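Local coordinates for chain length determinant protein (Shigella flexneri, PDB 4E2H) that probably regulates the length of O-antigen polysaccharide chains of lipopolysaccharide from the periplasmic side of the inner membrane, at residues 52-57 with 230-235; 74-79 with 85-90. All coordinates share one frame; numbering follows the deposited sequence.

Interaction 1: residues 52-57 with 230-235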
# COMPACT_ATOMS: atom_id res chain seq x y z
N GLY C 52 -5.03 -9.41 16.83
CA GLY C 52 -5.32 -10.75 16.35
C GLY C 52 -4.06 -11.59 16.47
O GLY C 52 -4.11 -12.79 16.75
N ARG C 53 -2.93 -10.93 16.26
CA ARG C 53 -1.65 -11.59 16.35
C ARG C 53 -1.42 -12.08 17.77
O ARG C 53 -1.00 -13.21 17.98
CB ARG C 53 -0.56 -10.60 15.95
CG ARG C 53 0.79 -11.23 15.73
CD ARG C 53 1.58 -10.53 14.62
NE ARG C 53 2.63 -11.42 14.17
CZ ARG C 53 2.73 -11.91 12.94
NH1 ARG C 53 1.85 -11.55 12.01
NH2 ARG C 53 3.72 -12.74 12.65
N PHE C 54 -1.71 -11.21 18.74
CA PHE C 54 -1.54 -11.51 20.16
C PHE C 54 -2.44 -12.64 20.64
O PHE C 54 -1.97 -13.60 21.27
CB PHE C 54 -1.85 -10.26 20.99
CG PHE C 54 -1.64 -10.45 22.48
CD1 PHE C 54 -2.51 -11.24 23.23
CD2 PHE C 54 -0.59 -9.82 23.14
CE1 PHE C 54 -2.33 -11.41 24.59
CE2 PHE C 54 -0.41 -9.98 24.51
CZ PHE C 54 -1.27 -10.78 25.23
N SER C 55 -3.73 -12.51 20.38
CA SER C 55 -4.67 -13.56 20.77
C SER C 55 -4.27 -14.90 20.16
O SER C 55 -4.57 -15.96 20.70
CB SER C 55 -6.07 -13.22 20.31
OG SER C 55 -6.21 -13.46 18.92
N SER C 56 -3.59 -14.89 19.02
CA SER C 56 -3.27 -16.17 18.42
C SER C 56 -2.14 -16.81 19.22
O SER C 56 -2.23 -17.96 19.61
CB SER C 56 -2.95 -16.04 16.92
OG SER C 56 -1.59 -15.72 16.68
N ALA C 57 -1.07 -16.07 19.48
CA ALA C 57 0.01 -16.61 20.28
C ALA C 57 -0.54 -16.99 21.65
O ALA C 57 -0.00 -17.86 22.35
CB ALA C 57 1.15 -15.61 20.41
N HIS C 230 3.59 -2.93 21.11
CA HIS C 230 2.18 -2.69 21.46
C HIS C 230 1.21 -3.56 20.67
O HIS C 230 0.49 -3.07 19.79
CB HIS C 230 1.78 -1.23 21.31
CG HIS C 230 2.35 -0.34 22.37
ND1 HIS C 230 1.75 0.84 22.75
CD2 HIS C 230 3.47 -0.45 23.12
CE1 HIS C 230 2.48 1.42 23.69
NE2 HIS C 230 3.53 0.66 23.93
N ALA C 231 1.20 -4.85 21.00
CA ALA C 231 0.25 -5.77 20.42
C ALA C 231 -1.19 -5.51 20.91
O ALA C 231 -2.14 -5.91 20.23
CB ALA C 231 0.66 -7.20 20.74
N TYR C 232 -1.34 -4.84 22.06
CA TYR C 232 -2.62 -4.77 22.79
C TYR C 232 -2.69 -3.55 23.73
O TYR C 232 -1.69 -2.85 23.93
CB TYR C 232 -2.81 -6.03 23.65
CG TYR C 232 -1.94 -6.02 24.90
CD1 TYR C 232 -0.64 -6.52 24.88
CD2 TYR C 232 -2.41 -5.50 26.10
CE1 TYR C 232 0.16 -6.50 26.00
CE2 TYR C 232 -1.61 -5.47 27.23
CZ TYR C 232 -0.32 -5.98 27.18
OH TYR C 232 0.50 -5.96 28.29
N ARG C 233 -3.87 -3.31 24.31
CA ARG C 233 -3.98 -2.36 25.41
C ARG C 233 -4.93 -2.91 26.47
O ARG C 233 -5.89 -3.64 26.16
CB ARG C 233 -4.40 -0.95 24.95
CG ARG C 233 -5.87 -0.61 25.17
CD ARG C 233 -6.19 0.84 24.85
NE ARG C 233 -7.59 1.03 24.47
CZ ARG C 233 -8.60 1.16 25.34
NH1 ARG C 233 -8.37 1.12 26.65
NH2 ARG C 233 -9.85 1.32 24.90
N TYR C 234 -4.65 -2.58 27.73
CA TYR C 234 -5.47 -3.05 28.83
C TYR C 234 -6.73 -2.21 28.95
O TYR C 234 -6.64 -0.99 29.05
CB TYR C 234 -4.67 -2.95 30.12
CG TYR C 234 -3.82 -4.15 30.41
CD1 TYR C 234 -4.33 -5.43 30.23
CD2 TYR C 234 -2.52 -4.02 30.86
CE1 TYR C 234 -3.56 -6.55 30.51
CE2 TYR C 234 -1.73 -5.13 31.14
CZ TYR C 234 -2.25 -6.39 30.97
OH TYR C 234 -1.48 -7.51 31.25
N VAL C 235 -7.89 -2.86 28.93
CA VAL C 235 -9.11 -2.18 29.35
C VAL C 235 -9.19 -2.27 30.89
O VAL C 235 -9.64 -1.35 31.57
CB VAL C 235 -10.35 -2.76 28.67
CG1 VAL C 235 -11.54 -1.83 28.87
CG2 VAL C 235 -10.10 -2.97 27.17
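Phe54 reaches out from helix 43-65 to Ala231 and Tyr232, joining the helix to the loop that enters strand 233-234 in the alpha/beta base of this Wzz periplasmic domain, where helices pack against a four-stranded antiparallel sheet. Strand 233-234 is the outermost of this chain's sheet on that side. Phe54 has CG anti to the backbone N (chi1 -177°), which sends the ring off the helix toward the loop. The methyl of Ala231 lies at the ring's edge, CB 3.8 Å from Phe54 CD2; so small a side chain lets the loop come near, with the CA atoms of Phe54 and Ala231 6.0 Å apart. Beyond it, the rings of Phe54 and Tyr232 meet obliquely, their planes at 62° and their centroids 5.1 Å apart. This is apolar packing, with no hydrogen bond between the segments. Phe54 also rests on Ile17 of strand 12-18, as suits a large buried aromatic between helix and sheet. Just after Phe54, Ser55 and Ser56 suit a helix by bonding back along it: Ser55 OG donates to Gly52 O and Ser56 OG to Arg53 O, which also accepts from Ala57 N. In the loop, Tyr232 CG sits between its backbone N and carbonyl carbon (chi1 75°), a torsion that turns the ring toward the helix and brings Tyr232 CD1 to 3.5 Å from Phe54 CE2.

Interaction 2: residues 74-79 with 85-90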
# COMPACT_ATOMS: atom_id res chain seq x y z
N LEU C 74 -5.76 -21.64 31.11
CA LEU C 74 -5.62 -20.26 30.65
C LEU C 74 -6.76 -19.96 29.67
O LEU C 74 -7.04 -20.76 28.78
CB LEU C 74 -4.27 -20.06 29.96
CG LEU C 74 -3.90 -18.60 29.76
CD1 LEU C 74 -4.12 -17.85 31.06
CD2 LEU C 74 -2.46 -18.42 29.27
N THR C 75 -7.43 -18.82 29.81
CA THR C 75 -8.63 -18.58 29.01
C THR C 75 -8.61 -17.28 28.18
O THR C 75 -8.10 -16.25 28.62
CB THR C 75 -9.89 -18.59 29.89
OG1 THR C 75 -10.07 -19.91 30.45
CG2 THR C 75 -11.12 -18.21 29.07
N ILE C 76 -9.20 -17.35 26.98
CA ILE C 76 -9.38 -16.17 26.13
C ILE C 76 -10.65 -16.30 25.28
O ILE C 76 -10.85 -17.29 24.55
CB ILE C 76 -8.17 -15.90 25.19
CG1 ILE C 76 -8.50 -14.81 24.16
CG2 ILE C 76 -7.80 -17.16 24.43
CD1 ILE C 76 -7.98 -13.42 24.52
N GLU C 77 -11.50 -15.29 25.34
CA GLU C 77 -12.74 -15.34 24.61
C GLU C 77 -13.27 -13.93 24.58
O GLU C 77 -12.93 -13.12 25.44
CB GLU C 77 -13.72 -16.25 25.34
CG GLU C 77 -13.69 -16.04 26.85
CD GLU C 77 -14.82 -16.74 27.55
OE1 GLU C 77 -15.86 -16.99 26.89
OE2 GLU C 77 -14.68 -17.05 28.76
N PRO C 78 -14.10 -13.63 23.57
CA PRO C 78 -14.71 -12.30 23.47
C PRO C 78 -15.51 -11.96 24.74
O PRO C 78 -16.35 -12.75 25.18
CB PRO C 78 -15.62 -12.41 22.23
CG PRO C 78 -15.60 -13.89 21.81
CD PRO C 78 -14.37 -14.50 22.40
N SER C 79 -15.22 -10.81 25.34
CA SER C 79 -15.82 -10.44 26.61
C SER C 79 -17.33 -10.46 26.43
O SER C 79 -18.04 -11.20 27.12
CB SER C 79 -15.36 -9.05 27.03
OG SER C 79 -13.98 -8.89 26.74
N LEU C 85 -14.71 -7.89 19.41
CA LEU C 85 -13.80 -6.77 19.66
C LEU C 85 -13.00 -6.66 20.97
O LEU C 85 -11.77 -6.52 20.89
CB LEU C 85 -14.51 -5.45 19.33
N PRO C 86 -13.68 -6.67 22.15
CA PRO C 86 -12.87 -6.74 23.39
C PRO C 86 -12.67 -8.20 23.78
O PRO C 86 -13.52 -9.06 23.49
CB PRO C 86 -13.70 -6.00 24.44
CG PRO C 86 -15.13 -6.17 23.95
CD PRO C 86 -15.10 -6.41 22.42
N LEU C 87 -11.53 -8.48 24.40
CA LEU C 87 -11.18 -9.86 24.69
C LEU C 87 -10.87 -10.03 26.17
O LEU C 87 -10.27 -9.15 26.79
CB LEU C 87 -9.98 -10.30 23.85
CG LEU C 87 -10.17 -10.84 22.42
CD1 LEU C 87 -8.80 -10.90 21.71
CD2 LEU C 87 -10.85 -12.23 22.37
N THR C 88 -11.27 -11.17 26.71
CA THR C 88 -11.16 -11.42 28.13
C THR C 88 -10.29 -12.63 28.36
O THR C 88 -10.56 -13.72 27.82
CB THR C 88 -12.53 -11.74 28.72
OG1 THR C 88 -13.37 -10.59 28.59
CG2 THR C 88 -12.38 -12.13 30.21
N VAL C 89 -9.27 -12.45 29.19
CA VAL C 89 -8.35 -13.54 29.49
C VAL C 89 -8.39 -13.83 30.97
O VAL C 89 -8.52 -12.91 31.79
CB VAL C 89 -6.93 -13.18 29.11
CG1 VAL C 89 -6.91 -12.71 27.68
CG2 VAL C 89 -6.39 -12.10 30.05
N SER C 90 -8.28 -15.10 31.33
CA SER C 90 -8.37 -15.49 32.73
C SER C 90 -7.48 -16.69 33.01
O SER C 90 -7.39 -17.62 32.20
CB SER C 90 -9.81 -15.83 33.11
OG SER C 90 -10.11 -17.17 32.77
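Ile76 and Val89 face each other as a non-hydrogen-bonded pair of an antiparallel beta hairpin, and their side chains pack tightly. Ile76 CG1 is anti to the backbone N (chi1 170°), carrying CD1 across the strands to 3.4 Å from Val89 CG1 and 3.8 Å from Leu87 CB. Beta-branched Ile76 and Val89 suit extended strands, while Leu87, branched one carbon further out, brings CD2 to 3.7 Å from Pro78 N. The hydrogen-bonded pairs are Thr75 with Ser90 and Glu77 with Thr88. Thr75 N bonds Ser90 O at 2.7 Å, and Thr88 N donates to Glu77 O at 2.9 Å. These four side chains share the other, more polar face, where Thr75, Thr88 and Ser90 are still packed at their bases. The loose side is Glu77: its CG comes no nearer than 4.0 Å to Thr88 O, and its carboxylate suits so exposed a place. Toward the turn the strands are tied again: Ser79 N gives its hydrogen to Pro86 O, and Ser79 OG and Thr88 OG1 share a hydrogen bond of 2.6 Å. Proline suits position 78, a non-hydrogen-bonded site whose backbone N need donate no bond to the partner strand. On the apolar face, Leu74 and Ile76 meet Phe58 of helix 43-65 and Val89 meets Leu103 and Ile107 of helix 97-164, while strand 12-18 pairs with the other side of strand 87-92.

Overall arrangement
From the N terminus the chain first lays down strand 12-18, then reaches helix 43-65, where residues 52-57 begin interaction 1. A short connection leads on to the hairpin of strands 74-78 and 87-92, whose short loop is closed by interaction 2; the chain then runs out along helix 97-164 and returns through further helices to residues 230-235, which close interaction 1. The small loop is thus nested within the large one, and their centres lie about 11 Å apart. Both contacts belong to one helix-backed sheet: interaction 2 includes one of the outermost strands within this chain, whereas interaction 1 ties the approach to the other to a helix. They touch where Ser55 CB meets Leu87 CD1 at 3.8 Å.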